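Local atomic coordinates of D-aminopeptidase (Bacillus subtilis, PDB entry 1HI9), a protein that hydrolyses N-terminal residues from peptides containing D-amino acids, as a zinc-dependent, self-compartmentalizing decameric aminopeptidase. Residues G132-N137 against E162-N167; N127-G132 against N137-G142. All coordinates share one frame; numbering follows the deposited sequence.

Both contacts are built on helix 133-143, and they share Gly132 and Asn137. Their centres lie about 7 Å apart. Contact 1 uses the first turn of the helix. It combines a zinc ligand, Glu133, with leucine packing against the loop after helix 155-162. Contact 2 uses the next part of the same helix, which packs back on strand 129-131 just before it, an outermost strand within this chain. It has no metal and relies on one tyrosine. Both contacts are mostly buried, but Arg129 brings an exposed residue into contact 2, and Leu164 of contact 1 is partly exposed. The two meet where Leu164 packs against the guanidinium end of Arg129.

Contact 1 of 2, residues G132-N137 against E162-N167; sequences GELGLN and EELIPN. With ZN (zinc ion), chain F.
Glu133 OE1 binds the zinc ion at 2.0 Å. The other oxygen of this carboxylate, OE2, accepts a hydrogen bond of 3.0 Å from water 1 and another from the backbone N of Met117. Water 1 is itself a zinc ligand, 2.1 Å from the metal. Asp8 and His104 complete the protein ligands of this zinc. Asp8 also binds the second zinc, so Glu133 belongs to the two-zinc centre of this M55 peptidase. The carboxylate is thus fixed at both oxygens. Glu133 is the first residue of helix 133-143, right after the N-cap Gly132. This helix follows strand 129-131, outermost in the antiparallel sheet within this chain. The 162-167 segment lies in the loop that leads from helix 155-162 to strand 169-176 of the mixed sheet. On the side of the helix facing this loop, the contact is apolar. Leu164 CD2 sits 3.6 Å from CA of Gly135, where the helix carries no side chain. The same methyl lies 4.1 Å from Leu134 CD2, and the two leucine side chains run antiparallel, one alongside the other. Leu164 reaches the helix with CG anti to its own backbone N (chi1 179°). Leu134 also packs on Val151 of strand 148-152.

Contact 2 of 2, residues N127-G132 against N137-G142; sequences NDRPVG and NAYVAG
Strand 129-131 runs into Gly132, the N-cap of helix 133-143, and the helix carries Tyr139 on a side that faces back to the strand. The helical turn here is regular: Ala141 N donates to Asn137 O at 3.0 Å. Tyr139 reaches across with its ring and meets Arg129 and Val131. Val131 CG1 approaches the ring obliquely, 4.1 Å from CE1. This methyl lies anti to the carbonyl carbon of Val131 (chi1 -62°), and the valine side chain lies roughly perpendicular to the tyrosine. At the far end of the side chain, Tyr139 OH lies 3.7 Å from Arg129 CD. The arginine chain is extended from CG to NE and passes the hydroxyl with its aliphatic part. Its guanidinium plane stands 78° from the ring plane, so the two groups are not stacked. The strand is the outermost of the antiparallel sheet within this chain. Its neighbour, strand 121-126, supplies Ile126, which packs on both Val131 and Tyr139. Met254 of helix 254-268 and Leu211 of a loop also touch the tyrosine. At the start of the 137-142 segment, the amide of Asn137 bonds to two tyrosine hydroxyls: OD1 to Tyr258 OH and ND2 to Tyr103 OH. Between strand and helix the touching groups are a methyl, a methylene and a phenol. Their contact is therefore van der Waals packing, with no polar bond between the two segments.

Contact 1 of 2, residues G132-N137 against E162-N167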
loop_
_atom_site.group_PDB
_atom_site.type_symbol
_atom_site.label_atom_id
_atom_site.label_comp_id
_atom_site.label_asym_id
_atom_site.label_seq_id
_atom_site.Cartn_x
_atom_site.Cartn_y
_atom_site.Cartn_z
ATOM N N GLY A 132 25.569 18.359 25.088
ATOM C CA GLY A 132 24.782 17.496 24.232
ATOM C C GLY A 132 25.040 16.086 24.709
ATOM O O GLY A 132 25.402 15.879 25.873
ATOM N N GLU A 133 24.861 15.115 23.822
ATOM C CA GLU A 133 25.110 13.717 24.168
ATOM C C GLU A 133 26.538 13.570 24.683
ATOM O O GLU A 133 26.792 12.898 25.684
ATOM C CB GLU A 133 24.922 12.829 22.932
ATOM C CG GLU A 133 23.476 12.644 22.515
ATOM C CD GLU A 133 23.333 12.069 21.122
ATOM O OE1 GLU A 133 24.102 11.148 20.769
ATOM O OE2 GLU A 133 22.445 12.529 20.376
ATOM N N LEU A 134 27.465 14.214 23.985
ATOM C CA LEU A 134 28.873 14.161 24.339
ATOM C C LEU A 134 29.095 14.590 25.784
ATOM O O LEU A 134 29.738 13.879 26.559
ATOM C CB LEU A 134 29.658 15.056 23.391
ATOM C CG LEU A 134 31.156 14.820 23.327
ATOM C CD1 LEU A 134 31.689 15.387 22.013
ATOM C CD2 LEU A 134 31.826 15.455 24.525
ATOM N N GLY A 135 28.538 15.742 26.139
ATOM C CA GLY A 135 28.691 16.266 27.479
ATOM C C GLY A 135 28.036 15.405 28.526
ATOM O O GLY A 135 28.672 15.060 29.518
ATOM N N LEU A 136 26.770 15.054 28.325
ATOM C CA LEU A 136 26.084 14.217 29.298
ATOM C C LEU A 136 26.823 12.898 29.516
ATOM O O LEU A 136 26.985 12.463 30.654
ATOM C CB LEU A 136 24.651 13.919 28.853
ATOM C CG LEU A 136 23.600 15.014 29.027
ATOM C CD1 LEU A 136 22.229 14.461 28.593
ATOM C CD2 LEU A 136 23.543 15.475 30.478
ATOM N N ASN A 137 27.268 12.262 28.435
ATOM C CA ASN A 137 27.963 10.990 28.581
ATOM C C ASN A 137 29.308 11.171 29.298
ATOM O O ASN A 137 29.735 10.304 30.073
ATOM C CB ASN A 137 28.162 10.310 27.219
ATOM C CG ASN A 137 26.843 10.040 26.496
ATOM O OD1 ASN A 137 25.771 10.023 27.107
ATOM N ND2 ASN A 137 26.922 9.819 25.199
ATOM N N GLU A 162 36.884 19.013 22.802
ATOM C CA GLU A 162 38.025 19.693 23.387
ATOM C C GLU A 162 37.699 20.970 24.170
ATOM O O GLU A 162 38.486 21.389 25.016
ATOM C CB GLU A 162 39.086 19.958 22.314
ATOM C CG GLU A 162 38.554 20.474 21.014
ATOM C CD GLU A 162 39.560 20.317 19.876
ATOM O OE1 GLU A 162 40.040 19.184 19.651
ATOM O OE2 GLU A 162 39.859 21.325 19.197
ATOM N N GLU A 163 36.543 21.571 23.907
ATOM C CA GLU A 163 36.146 22.774 24.624
ATOM C C GLU A 163 35.529 22.404 25.960
ATOM O O GLU A 163 35.263 23.272 26.791
ATOM C CB GLU A 163 35.139 23.587 23.818
ATOM C CG GLU A 163 35.734 24.229 22.574
ATOM C CD GLU A 163 34.757 25.151 21.854
ATOM O OE1 GLU A 163 35.158 25.750 20.830
ATOM O OE2 GLU A 163 33.596 25.277 22.309
ATOM N N LEU A 164 35.313 21.109 26.166
ATOM C CA LEU A 164 34.716 20.608 27.391
ATOM C C LEU A 164 35.703 19.792 28.213
ATOM O O LEU A 164 35.744 19.907 29.433
ATOM C CB LEU A 164 33.497 19.749 27.056
ATOM C CG LEU A 164 32.772 19.120 28.248
ATOM C CD1 LEU A 164 32.001 20.196 28.981
ATOM C CD2 LEU A 164 31.836 18.033 27.771
ATOM N N ILE A 165 36.501 18.974 27.538
ATOM C CA ILE A 165 37.476 18.118 28.204
ATOM C C ILE A 165 38.912 18.511 27.853
ATOM O O ILE A 165 39.376 18.297 26.732
ATOM C CB ILE A 165 37.275 16.649 27.794
ATOM C CG1 ILE A 165 35.807 16.255 27.973
ATOM C CG2 ILE A 165 38.186 15.750 28.629
ATOM C CD1 ILE A 165 35.465 14.888 27.406
ATOM N N PRO A 166 39.640 19.081 28.817
ATOM C CA PRO A 166 41.029 19.498 28.598
ATOM C C PRO A 166 41.973 18.357 28.191
ATOM O O PRO A 166 41.955 17.275 28.786
ATOM C CB PRO A 166 41.418 20.110 29.941
ATOM C CG PRO A 166 40.095 20.649 30.466
ATOM C CD PRO A 166 39.159 19.501 30.144
ATOM N N ASN A 167 42.798 18.613 27.178
ATOM C CA ASN A 167 43.775 17.648 26.676
ATOM C C ASN A 167 43.185 16.406 26.024
ATOM O O ASN A 167 43.913 15.468 25.697
ATOM C CB ASN A 167 44.725 17.204 27.795
ATOM C CG ASN A 167 45.318 18.372 28.549
ATOM O OD1 ASN A 167 45.897 19.276 27.950
ATOM N ND2 ASN A 167 45.166 18.364 29.871
HETATM ZN ZN ZN F . 23.906 10.858 18.825
HETATM O O HOH W 1 21.957 10.080 18.735
#

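Contact 2 of 2, residues N127-G132 against N137-G142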
loop_
_atom_site.group_PDB
_atom_site.type_symbol
_atom_site.label_atom_id
_atom_site.label_comp_id
_atom_site.label_asym_id
_atom_site.label_seq_id
_atom_site.Cartn_x
_atom_site.Cartn_y
_atom_site.Cartn_z
ATOM N N ASN A 127 23.516 22.141 35.352
ATOM C CA ASN A 127 23.875 23.299 36.169
ATOM C C ASN A 127 24.246 24.487 35.264
ATOM O O ASN A 127 25.331 25.065 35.369
ATOM C CB ASN A 127 25.042 22.956 37.107
ATOM C CG ASN A 127 24.578 22.405 38.444
ATOM O OD1 ASN A 127 23.648 21.600 38.514
ATOM N ND2 ASN A 127 25.238 22.827 39.515
ATOM N N ASP A 128 23.344 24.826 34.355
ATOM C CA ASP A 128 23.551 25.950 33.446
ATOM C C ASP A 128 24.633 25.791 32.380
ATOM O O ASP A 128 24.855 26.704 31.585
ATOM C CB ASP A 128 23.818 27.231 34.246
ATOM C CG ASP A 128 22.628 27.635 35.110
ATOM O OD1 ASP A 128 21.487 27.625 34.583
ATOM O OD2 ASP A 128 22.833 27.963 36.299
ATOM N N ARG A 129 25.315 24.654 32.350
ATOM C CA ARG A 129 26.322 24.479 31.323
ATOM C C ARG A 129 25.784 23.723 30.110
ATOM O O ARG A 129 25.319 22.589 30.228
ATOM C CB ARG A 129 27.547 23.746 31.854
ATOM C CG ARG A 129 28.562 23.536 30.742
ATOM C CD ARG A 129 29.950 23.263 31.242
ATOM N NE ARG A 129 30.904 23.371 30.142
ATOM C CZ ARG A 129 32.224 23.315 30.287
ATOM N NH1 ARG A 129 32.753 23.149 31.496
ATOM N NH2 ARG A 129 33.008 23.432 29.224
ATOM N N PRO A 130 25.855 24.345 28.918
ATOM C CA PRO A 130 25.382 23.755 27.664
ATOM C C PRO A 130 26.102 22.460 27.309
ATOM O O PRO A 130 27.327 22.436 27.227
ATOM C CB PRO A 130 25.669 24.850 26.634
ATOM C CG PRO A 130 25.596 26.101 27.428
ATOM C CD PRO A 130 26.312 25.728 28.702
ATOM N N VAL A 131 25.349 21.381 27.120
ATOM C CA VAL A 131 25.938 20.103 26.717
ATOM C C VAL A 131 24.991 19.297 25.823
ATOM O O VAL A 131 23.778 19.525 25.789
ATOM C CB VAL A 131 26.303 19.216 27.928
ATOM C CG1 VAL A 131 27.343 19.910 28.787
ATOM C CG2 VAL A 131 25.049 18.890 28.748
ATOM N N GLY A 132 25.569 18.359 25.088
ATOM C CA GLY A 132 24.782 17.496 24.232
ATOM C C GLY A 132 25.040 16.086 24.709
ATOM O O GLY A 132 25.402 15.879 25.873
ATOM N N ASN A 137 27.268 12.262 28.435
ATOM C CA ASN A 137 27.963 10.990 28.581
ATOM C C ASN A 137 29.308 11.171 29.298
ATOM O O ASN A 137 29.735 10.304 30.073
ATOM C CB ASN A 137 28.162 10.310 27.219
ATOM C CG ASN A 137 26.843 10.040 26.496
ATOM O OD1 ASN A 137 25.771 10.023 27.107
ATOM N ND2 ASN A 137 26.922 9.819 25.199
ATOM N N ALA A 138 29.955 12.310 29.065
ATOM C CA ALA A 138 31.229 12.587 29.707
ATOM C C ALA A 138 30.992 12.753 31.203
ATOM O O ALA A 138 31.763 12.254 32.025
ATOM C CB ALA A 138 31.861 13.848 29.117
ATOM N N TYR A 139 29.905 13.439 31.555
ATOM C CA TYR A 139 29.571 13.652 32.958
ATOM C C TYR A 139 29.274 12.334 33.666
ATOM O O TYR A 139 29.639 12.160 34.832
ATOM C CB TYR A 139 28.373 14.592 33.092
ATOM C CG TYR A 139 28.743 16.057 33.133
ATOM C CD1 TYR A 139 28.007 16.997 32.419
ATOM C CD2 TYR A 139 29.824 16.504 33.891
ATOM C CE1 TYR A 139 28.337 18.347 32.449
ATOM C CE2 TYR A 139 30.165 17.856 33.933
ATOM C CZ TYR A 139 29.414 18.772 33.206
ATOM O OH TYR A 139 29.733 20.115 33.239
ATOM N N VAL A 140 28.605 11.405 32.981
ATOM C CA VAL A 140 28.311 10.119 33.605
ATOM C C VAL A 140 29.629 9.372 33.779
ATOM O O VAL A 140 29.817 8.661 34.751
ATOM C CB VAL A 140 27.338 9.268 32.758
ATOM C CG1 VAL A 140 27.193 7.882 33.382
ATOM C CG2 VAL A 140 25.982 9.955 32.681
ATOM N N ALA A 141 30.538 9.543 32.830
ATOM C CA ALA A 141 31.836 8.903 32.920
ATOM C C ALA A 141 32.549 9.493 34.138
ATOM O O ALA A 141 33.225 8.781 34.885
ATOM C CB ALA A 141 32.645 9.170 31.656
ATOM N N GLY A 142 32.379 10.801 34.334
ATOM C CA GLY A 142 33.000 11.482 35.453
ATOM C C GLY A 142 32.521 10.957 36.792
ATOM O O GLY A 142 33.295 10.849 37.740
#